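Local atomic coordinates of alcohol dehydrogenase, zinc-containing (Thermotoga maritima, PDB entry 1VJ0), a protein that probably acts as a zinc-dependent oxidoreductase of the medium-chain alcohol dehydrogenase family, binding zinc at two separate sites in each chain. Residues C55-D58 with V59-R63; S121-P124 with Y125-P128; L170-L173 with A174-M177; H352-P355 with L356-N360. All coordinates share one frame; numbering follows the deposited sequence.

Interaction 1: residues C55-D58 with V59-R63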
loop_
_atom_site.group_PDB
_atom_site.type_symbol
_atom_site.label_atom_id
_atom_site.label_comp_id
_atom_site.label_asym_id
_atom_site.label_seq_id
_atom_site.Cartn_x
_atom_site.Cartn_y
_atom_site.Cartn_z
ATOM N N CYS A 55 14.921 -20.530 -23.298
ATOM C CA CYS A 55 14.334 -20.686 -21.971
ATOM C C CYS A 55 14.046 -22.119 -21.654
ATOM O O CYS A 55 13.780 -22.929 -22.529
ATOM C CB CYS A 55 13.024 -19.903 -21.870
ATOM S SG CYS A 55 12.442 -19.855 -20.162
ATOM N N GLY A 56 14.091 -22.473 -20.380
ATOM C CA GLY A 56 13.818 -23.862 -20.013
ATOM C C GLY A 56 12.418 -24.300 -20.391
ATOM O O GLY A 56 12.162 -25.475 -20.673
ATOM N N SER A 57 11.489 -23.355 -20.401
ATOM C CA SER A 57 10.125 -23.653 -20.854
ATOM C C SER A 57 10.022 -23.991 -22.373
ATOM O O SER A 57 9.034 -24.605 -22.824
ATOM C CB SER A 57 9.194 -22.493 -20.484
ATOM O OG SER A 57 9.581 -21.314 -21.179
ATOM N N ASP A 58 11.030 -23.590 -23.157
ATOM C CA ASP A 58 11.081 -23.932 -24.577
ATOM C C ASP A 58 11.191 -25.461 -24.728
ATOM O O ASP A 58 10.611 -26.033 -25.645
ATOM C CB ASP A 58 12.233 -23.207 -25.293
ATOM C CG ASP A 58 12.063 -21.711 -25.321
ATOM O OD1 ASP A 58 10.910 -21.236 -25.141
ATOM O OD2 ASP A 58 13.008 -20.925 -25.596
ATOM N N VAL A 59 11.908 -26.103 -23.805
ATOM C CA VAL A 59 12.050 -27.536 -23.806
ATOM C C VAL A 59 10.707 -28.232 -23.636
ATOM O O VAL A 59 10.377 -29.139 -24.385
ATOM C CB VAL A 59 13.035 -28.008 -22.702
ATOM C CG1 VAL A 59 13.013 -29.514 -22.574
ATOM C CG2 VAL A 59 14.453 -27.498 -23.012
ATOM N N HIS A 60 9.935 -27.775 -22.674
ATOM C CA HIS A 60 8.633 -28.338 -22.427
ATOM C C HIS A 60 7.681 -28.152 -23.588
ATOM O O HIS A 60 6.948 -29.077 -23.935
ATOM C CB HIS A 60 8.088 -27.769 -21.124
ATOM C CG HIS A 60 9.009 -28.045 -19.974
ATOM N ND1 HIS A 60 9.716 -27.048 -19.326
ATOM C CD2 HIS A 60 9.423 -29.214 -19.429
ATOM C CE1 HIS A 60 10.485 -27.592 -18.397
ATOM N NE2 HIS A 60 10.330 -28.907 -18.444
ATOM N N MET A 61 7.749 -26.987 -24.213
ATOM C CA MET A 61 6.957 -26.715 -25.396
ATOM C C MET A 61 7.377 -27.626 -26.551
ATOM O O MET A 61 6.528 -28.204 -27.214
ATOM C CB MET A 61 7.082 -25.236 -25.783
ATOM C CG MET A 61 6.407 -24.205 -24.820
ATOM S SD MET A 61 6.859 -22.541 -25.373
ATOM C CE MET A 61 7.415 -21.767 -23.857
ATOM N N PHE A 62 8.679 -27.792 -26.766
ATOM C CA PHE A 62 9.193 -28.714 -27.796
ATOM C C PHE A 62 8.652 -30.132 -27.596
ATOM O O PHE A 62 8.371 -30.873 -28.553
ATOM C CB PHE A 62 10.748 -28.731 -27.765
ATOM C CG PHE A 62 11.372 -29.754 -28.668
ATOM C CD1 PHE A 62 11.610 -29.461 -29.993
ATOM C CD2 PHE A 62 11.751 -31.012 -28.180
ATOM C CE1 PHE A 62 12.203 -30.376 -30.826
ATOM C CE2 PHE A 62 12.329 -31.940 -29.010
ATOM C CZ PHE A 62 12.541 -31.639 -30.344
ATOM N N ARG A 63 8.528 -30.512 -26.334
ATOM C CA ARG A 63 8.144 -31.863 -25.967
ATOM C C ARG A 63 6.637 -32.106 -26.034
ATOM O O ARG A 63 6.194 -33.236 -25.903
ATOM C CB ARG A 63 8.661 -32.180 -24.565
ATOM C CG ARG A 63 10.191 -32.278 -24.500
ATOM C CD ARG A 63 10.687 -33.638 -24.251
ATOM N NE ARG A 63 12.113 -33.821 -24.540
ATOM C CZ ARG A 63 12.618 -34.484 -25.587
ATOM N NH1 ARG A 63 11.824 -35.000 -26.534
ATOM N NH2 ARG A 63 13.947 -34.624 -25.711
#

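Interaction 2: residues S121-P124 with Y125-P128. With ZN (zinc ion), chain E.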
loop_
_atom_site.group_PDB
_atom_site.type_symbol
_atom_site.label_atom_id
_atom_site.label_comp_id
_atom_site.label_asym_id
_atom_site.label_seq_id
_atom_site.Cartn_x
_atom_site.Cartn_y
_atom_site.Cartn_z
ATOM N N SER A 121 -8.910 -4.028 -12.503
ATOM C CA SER A 121 -7.970 -4.402 -11.442
ATOM C C SER A 121 -6.543 -4.009 -11.743
ATOM O O SER A 121 -5.708 -4.079 -10.861
ATOM C CB SER A 121 -8.063 -5.914 -11.140
ATOM O OG SER A 121 -7.370 -6.649 -12.103
ATOM N N LYS A 122 -6.228 -3.644 -12.981
ATOM C CA LYS A 122 -4.863 -3.205 -13.356
ATOM C C LYS A 122 -3.796 -4.291 -13.097
ATOM O O LYS A 122 -2.728 -4.019 -12.558
ATOM C CB LYS A 122 -4.526 -1.872 -12.640
ATOM C CG LYS A 122 -5.461 -0.756 -13.072
ATOM C CD LYS A 122 -5.130 0.565 -12.338
ATOM C CE LYS A 122 -5.943 1.744 -12.872
ATOM N NZ LYS A 122 -5.562 3.002 -12.097
ATOM N N GLU A 123 -4.160 -5.532 -13.449
ATOM C CA GLU A 123 -3.300 -6.703 -13.413
ATOM C C GLU A 123 -3.217 -7.330 -14.807
ATOM O O GLU A 123 -3.684 -8.438 -15.019
ATOM C CB GLU A 123 -3.897 -7.726 -12.436
ATOM C CG GLU A 123 -4.006 -7.244 -11.003
ATOM C CD GLU A 123 -5.012 -8.015 -10.144
ATOM O OE1 GLU A 123 -6.086 -8.467 -10.610
ATOM O OE2 GLU A 123 -4.735 -8.124 -8.939
ATOM N N PRO A 124 -2.584 -6.648 -15.754
ATOM C CA PRO A 124 -2.552 -7.114 -17.133
ATOM C C PRO A 124 -1.874 -8.458 -17.352
ATOM O O PRO A 124 -2.206 -9.147 -18.328
ATOM C CB PRO A 124 -1.790 -6.011 -17.884
ATOM C CG PRO A 124 -1.386 -5.006 -16.886
ATOM C CD PRO A 124 -1.857 -5.382 -15.581
ATOM N N TYR A 125 -0.971 -8.839 -16.455
ATOM C CA TYR A 125 -0.328 -10.175 -16.515
ATOM C C TYR A 125 -1.405 -11.248 -16.393
ATOM O O TYR A 125 -1.200 -12.418 -16.796
ATOM C CB TYR A 125 0.795 -10.309 -15.433
ATOM C CG TYR A 125 0.462 -9.699 -14.107
ATOM C CD1 TYR A 125 0.705 -8.348 -13.835
ATOM C CD2 TYR A 125 -0.175 -10.447 -13.136
ATOM C CE1 TYR A 125 0.308 -7.785 -12.634
ATOM C CE2 TYR A 125 -0.552 -9.899 -11.932
ATOM C CZ TYR A 125 -0.336 -8.570 -11.700
ATOM O OH TYR A 125 -0.769 -8.096 -10.481
ATOM N N LEU A 126 -2.570 -10.897 -15.827
ATOM C CA LEU A 126 -3.691 -11.868 -15.703
ATOM C C LEU A 126 -4.742 -11.853 -16.850
ATOM O O LEU A 126 -5.750 -12.559 -16.800
ATOM C CB LEU A 126 -4.410 -11.741 -14.350
ATOM C CG LEU A 126 -3.531 -11.833 -13.107
ATOM C CD1 LEU A 126 -4.278 -11.615 -11.806
ATOM C CD2 LEU A 126 -2.794 -13.126 -13.116
ATOM N N CYS A 127 -4.487 -11.084 -17.883
ATOM C CA CYS A 127 -5.420 -10.953 -18.994
ATOM C C CYS A 127 -5.627 -12.351 -19.607
ATOM O O CYS A 127 -4.674 -13.051 -19.893
ATOM C CB CYS A 127 -4.816 -10.014 -20.011
ATOM S SG CYS A 127 -5.739 -9.927 -21.568
ATOM N N PRO A 128 -6.860 -12.800 -19.748
ATOM C CA PRO A 128 -7.090 -14.113 -20.355
ATOM C C PRO A 128 -6.804 -14.150 -21.877
ATOM O O PRO A 128 -6.872 -15.209 -22.468
ATOM C CB PRO A 128 -8.578 -14.369 -20.077
ATOM C CG PRO A 128 -9.194 -12.969 -19.922
ATOM C CD PRO A 128 -8.097 -12.105 -19.392
HETATM ZN ZN ZN E . -7.109 -8.039 -21.032
#

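Interaction 3: residues L170-L173 with A174-M177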
loop_
_atom_site.group_PDB
_atom_site.type_symbol
_atom_site.label_atom_id
_atom_site.label_comp_id
_atom_site.label_asym_id
_atom_site.label_seq_id
_atom_site.Cartn_x
_atom_site.Cartn_y
_atom_site.Cartn_z
ATOM N N LEU A 170 22.813 -6.762 -25.090
ATOM C CA LEU A 170 21.553 -7.279 -25.620
ATOM C C LEU A 170 21.317 -8.728 -25.294
ATOM O O LEU A 170 20.180 -9.154 -25.140
ATOM C CB LEU A 170 21.509 -7.104 -27.129
ATOM C CG LEU A 170 21.619 -5.686 -27.660
ATOM C CD1 LEU A 170 21.223 -5.725 -29.142
ATOM C CD2 LEU A 170 20.753 -4.751 -26.894
ATOM N N ASP A 171 22.392 -9.485 -25.182
ATOM C CA ASP A 171 22.301 -10.860 -24.710
ATOM C C ASP A 171 21.734 -10.927 -23.309
ATOM O O ASP A 171 20.874 -11.740 -23.055
ATOM C CB ASP A 171 23.684 -11.488 -24.725
ATOM C CG ASP A 171 24.118 -11.929 -26.116
ATOM O OD1 ASP A 171 23.297 -11.896 -27.070
ATOM O OD2 ASP A 171 25.263 -12.339 -26.318
ATOM N N VAL A 172 22.235 -10.082 -22.400
ATOM C CA VAL A 172 21.732 -10.063 -21.022
ATOM C C VAL A 172 20.290 -9.578 -21.019
ATOM O O VAL A 172 19.460 -10.101 -20.268
ATOM C CB VAL A 172 22.610 -9.198 -20.104
ATOM C CG1 VAL A 172 21.943 -8.974 -18.734
ATOM C CG2 VAL A 172 23.972 -9.855 -19.931
ATOM N N LEU A 173 19.980 -8.551 -21.811
ATOM C CA LEU A 173 18.599 -8.065 -21.865
ATOM C C LEU A 173 17.618 -9.127 -22.366
ATOM O O LEU A 173 16.538 -9.294 -21.800
ATOM C CB LEU A 173 18.464 -6.812 -22.738
ATOM C CG LEU A 173 19.097 -5.584 -22.095
ATOM C CD1 LEU A 173 19.042 -4.414 -23.072
ATOM C CD2 LEU A 173 18.399 -5.255 -20.778
ATOM N N ALA A 174 17.973 -9.822 -23.414
ATOM C CA ALA A 174 17.093 -10.897 -23.920
ATOM C C ALA A 174 16.737 -11.915 -22.823
ATOM O O ALA A 174 15.531 -12.189 -22.554
ATOM C CB ALA A 174 17.708 -11.576 -25.120
ATOM N N MET A 175 17.741 -12.407 -22.132
ATOM C CA MET A 175 17.498 -13.351 -21.026
ATOM C C MET A 175 16.633 -12.747 -19.901
ATOM O O MET A 175 15.755 -13.408 -19.346
ATOM C CB MET A 175 18.839 -13.836 -20.490
ATOM C CG MET A 175 18.757 -14.249 -19.046
ATOM S SD MET A 175 20.333 -14.705 -18.435
ATOM C CE MET A 175 21.257 -13.183 -18.471
ATOM N N ALA A 176 16.860 -11.479 -19.598
ATOM C CA ALA A 176 16.217 -10.789 -18.493
ATOM C C ALA A 176 14.715 -10.684 -18.663
ATOM O O ALA A 176 13.965 -10.564 -17.686
ATOM C CB ALA A 176 16.760 -9.372 -18.397
ATOM N N MET A 177 14.294 -10.703 -19.910
ATOM C CA MET A 177 12.914 -10.414 -20.287
ATOM C C MET A 177 11.989 -11.438 -19.677
ATOM O O MET A 177 10.833 -11.137 -19.372
ATOM C CB MET A 177 12.756 -10.532 -21.801
ATOM C CG MET A 177 13.543 -9.568 -22.604
ATOM S SD MET A 177 12.786 -7.966 -22.416
ATOM C CE MET A 177 13.547 -7.348 -20.870
#

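Interaction 4: residues H352-P355 with L356-N360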
loop_
_atom_site.group_PDB
_atom_site.type_symbol
_atom_site.label_atom_id
_atom_site.label_comp_id
_atom_site.label_asym_id
_atom_site.label_seq_id
_atom_site.Cartn_x
_atom_site.Cartn_y
_atom_site.Cartn_z
ATOM N N HIS A 352 26.468 -20.432 -22.731
ATOM C CA HIS A 352 26.642 -20.926 -24.098
ATOM C C HIS A 352 26.027 -19.927 -25.074
ATOM O O HIS A 352 24.941 -19.411 -24.825
ATOM C CB HIS A 352 25.905 -22.235 -24.256
ATOM C CG HIS A 352 26.491 -23.362 -23.455
ATOM N ND1 HIS A 352 26.238 -23.532 -22.112
ATOM C CD2 HIS A 352 27.338 -24.358 -23.810
ATOM C CE1 HIS A 352 26.899 -24.593 -21.673
ATOM N NE2 HIS A 352 27.553 -25.127 -22.690
ATOM N N ARG A 353 26.710 -19.677 -26.172
ATOM C CA ARG A 353 26.157 -18.900 -27.283
ATOM C C ARG A 353 26.278 -19.723 -28.531
ATOM O O ARG A 353 27.384 -20.128 -28.885
ATOM C CB ARG A 353 26.907 -17.596 -27.484
ATOM C CG ARG A 353 26.852 -16.680 -26.294
ATOM C CD ARG A 353 26.751 -15.193 -26.602
ATOM N NE ARG A 353 27.522 -14.827 -27.784
ATOM C CZ ARG A 353 27.064 -14.189 -28.872
ATOM N NH1 ARG A 353 25.804 -13.800 -28.964
ATOM N NH2 ARG A 353 27.907 -13.942 -29.885
ATOM N N LEU A 354 25.147 -20.007 -29.166
ATOM C CA LEU A 354 25.119 -20.868 -30.352
ATOM C C LEU A 354 24.517 -20.137 -31.518
ATOM O O LEU A 354 23.728 -19.250 -31.302
ATOM C CB LEU A 354 24.297 -22.128 -30.095
ATOM C CG LEU A 354 25.050 -23.288 -29.445
ATOM C CD1 LEU A 354 25.728 -22.908 -28.170
ATOM C CD2 LEU A 354 24.068 -24.406 -29.170
ATOM N N PRO A 355 24.880 -20.531 -32.737
ATOM C CA PRO A 355 24.208 -20.064 -33.948
ATOM C C PRO A 355 22.756 -20.490 -33.973
ATOM O O PRO A 355 22.421 -21.590 -33.512
ATOM C CB PRO A 355 24.950 -20.767 -35.087
ATOM C CG PRO A 355 26.101 -21.384 -34.537
ATOM C CD PRO A 355 25.948 -21.495 -33.040
ATOM N N LEU A 356 21.894 -19.656 -34.557
ATOM C CA LEU A 356 20.443 -20.019 -34.652
ATOM C C LEU A 356 20.206 -21.416 -35.212
ATOM O O LEU A 356 19.358 -22.158 -34.718
ATOM C CB LEU A 356 19.683 -18.998 -35.519
ATOM C CG LEU A 356 18.247 -19.322 -35.887
ATOM C CD1 LEU A 356 17.413 -19.628 -34.634
ATOM C CD2 LEU A 356 17.707 -18.147 -36.715
ATOM N N LYS A 357 20.954 -21.772 -36.257
ATOM C CA LYS A 357 20.815 -23.074 -36.892
ATOM C C LYS A 357 21.142 -24.284 -36.014
ATOM O O LYS A 357 20.782 -25.414 -36.382
ATOM C CB LYS A 357 21.616 -23.131 -38.200
ATOM C CG LYS A 357 20.970 -22.255 -39.310
ATOM C CD LYS A 357 21.901 -22.177 -40.549
ATOM C CE LYS A 357 21.312 -21.289 -41.672
ATOM N NZ LYS A 357 22.329 -21.043 -42.815
ATOM N N GLU A 358 21.758 -24.044 -34.858
ATOM C CA GLU A 358 21.959 -25.067 -33.818
ATOM C C GLU A 358 20.913 -25.033 -32.679
ATOM O O GLU A 358 21.133 -25.524 -31.574
ATOM C CB GLU A 358 23.367 -24.939 -33.289
ATOM C CG GLU A 358 24.399 -25.294 -34.382
ATOM C CD GLU A 358 25.805 -25.494 -33.865
ATOM O OE1 GLU A 358 26.105 -25.108 -32.720
ATOM O OE2 GLU A 358 26.647 -26.055 -34.599
ATOM N N ALA A 359 19.748 -24.478 -32.980
ATOM C CA ALA A 359 18.679 -24.410 -31.991
ATOM C C ALA A 359 18.362 -25.790 -31.354
ATOM O O ALA A 359 17.999 -25.871 -30.165
ATOM C CB ALA A 359 17.397 -23.698 -32.580
ATOM N N ASN A 360 18.472 -26.867 -32.104
ATOM C CA ASN A 360 18.173 -28.182 -31.512
ATOM C C ASN A 360 19.187 -28.528 -30.417
ATOM O O ASN A 360 18.825 -29.049 -29.349
ATOM C CB ASN A 360 18.119 -29.274 -32.589
ATOM C CG ASN A 360 16.877 -29.163 -33.423
ATOM O OD1 ASN A 360 15.793 -29.340 -32.907
ATOM N ND2 ASN A 360 17.024 -28.833 -34.709
#

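Interaction 1: residues C55-D58 with V59-R63
The H60 imidazole turns its edge to the first turn of helix 56-62, with S57 CA near the ring plane, 3.7 Å from ND1. The G56 carbonyl oxygen approaches obliquely, 3.2 Å from H60 ND1 but at too poor an angle for a hydrogen bond. F62 CE2 sits over one guanidinium face of R63, toward its rim. A further flat group, the D58 carboxylate, has OD2 met from above its plane, 62° out of it, by the backbone N of C55 at 3.0 Å. In return C55 SG accepts a weak bond from S57 N (3.6 Å), and C55 and D58 form a capping box. D58 has CG beside its own backbone N (chi1 -65°), which folds the acid back toward the helix start; Y149 supplies OD2 with a second donor. M61 bends at chi3, bringing CE within 3.5 Å of S57 OG and 3.8 Å of D58 OD1. Its backbone N bonds S57 O (3.0 Å), just as F62 N bonds D58 O (2.8 Å). With D58 cut back to an alanine, C55 N and the Y149 hydroxyl would probably lose the acceptor they share. Since C55 SG also binds zinc, with H77, E78 and C178, one cysteine serves as helix cap and metal ligand, which probably ties the position of the ligand to the first helical turn.

Interaction 2: residues S121-P124 with Y125-P128
Two successive 3-10-type turns overlap here, L126 N bonding E123 O at 2.8 Å and C127 N bonding P124 O at 3.0 Å. Y125 has CG wedged between its backbone N and carbonyl carbon (chi1 40°), a setting that turns the ring back over E123. One ring face receives E123 CA, 3.8 Å from CE1, while the phenol oxygen reaches past it to within 3.4 Å of E123 CG. Carboxylate and ring planes stand 58° apart, and the acid goes the other way: E123 OE1 takes the hydroxyl of S121 at 2.7 Å from above its plane, and a salt bridge from R289 of the second subunit. L126 CD1 touches the same acid, 3.8 Å from OE1. Replacing the Y125 ring by a leucine is likely to uncover the E123 backbone and open a gap toward H185 and V326, which the ring also meets. The turn delivers C127, its SG anti to the backbone N and 2.4 Å from the zinc. C112, C115 and C118 complete a tetracysteine site, the structural zinc lobe characteristic of many medium-chain alcohol dehydrogenases.

Interaction 3: residues L170-L173 with A174-M177
With CG beside its own backbone N (chi1 -63°), M177 brings CG to 3.1 Å from L173 O, one turn back in helix 170-188; bends at chi2 and chi3 then keep CE near the same oxygen, at 3.7 Å. M175 behaves differently: it leaves with CG anti to its backbone N, stays extended at chi2, and only at chi3 (66°) turns its methyl CE aside, to 4.3 Å from V172 CG1. One methionine thus curls over a backbone carbonyl, while the other brings its methyl to a valine one turn back. Between them A176 sets its CB against two carbonyls at once, 3.4 Å from both V172 O and L173 O. The backbone beneath is helical but uneven. A174 N bonds L170 O at 2.9 Å and A176 N bonds V172 O at 3.0 Å, whereas the bonds of M175 N to D171 O and of M177 N to L173 O are weak. Directly after M177 the same helix carries the zinc ligand C178. Around this turn V172 and A176 pack on T339 of helix 329-340, and M177 on F332 and V336 of that helix. V172 and L173 also meet Y343 of helix 343-346, while L170 and A174 rest on strand 45-54, whose S51 bonds the carboxylate of D171.

Interaction 4: residues H352-P355 with L356-N360
E358, the N-cap residue of helix 359-368, sends its carboxylate back across the junction to the proline ring that ends strand 352-355. With CG beside its backbone N (chi1 -66°) and the chain extended from there, OE1 comes to 3.6 Å from P355 CD and 3.9 Å from L354 CG. Against the proline the acid crosses obliquely; against L354 it crosses at about a right angle. In L354 a chi2 of 54° turns CD1 aside and leaves CD2 running on from CA, 4.0 Å from E358 O. The L354 side chain also packs on A362 and L365 of the helix and on L376. E358 N bonds P355 O at 2.9 Å, and A359 N then bonds L356 O at 2.9 Å. L356 turns its side chain away from this face, with CG anti to its own N, and buries it against H19, M21 and Y149. K357 runs out fully extended. P355, K357 and E358 all touch a crystal neighbour, so the conformations here may partly reflect crystal packing. The junction belongs to the beta-alpha-beta unit of strand 352-355, helix 359-368 and strand 374-377. Chemically the side-chain contact is a carboxylate oxygen, probably charged, resting on aliphatic carbons, which gives little directional hold; the bond from E358 N to P355 O, followed by A359 N to L356 O, probably does more to set the turn.

How the interactions relate
Along the chain the four contacts come in series, and each is a local turn whose significance lies in what it borders. Interactions 1 and 3 flank one metal site: 55-58 contributes C55, and helix 170-188 carries C178 just beyond M177; the centres of interactions 1 and 3 are about 18 Å apart. Interaction 4 touches both, its strand running parallel to 374-377 in the mixed sheet that also contains 45-54. It meets interaction 1 where F62 packs on N360, and interaction 3 through a salt bridge, D171 OD2 to R353 NH1 at 3.1 Å. Interaction 2 stands apart, about 34 Å between centres from interaction 4, in the second zinc's lobe, where other subunits meet it.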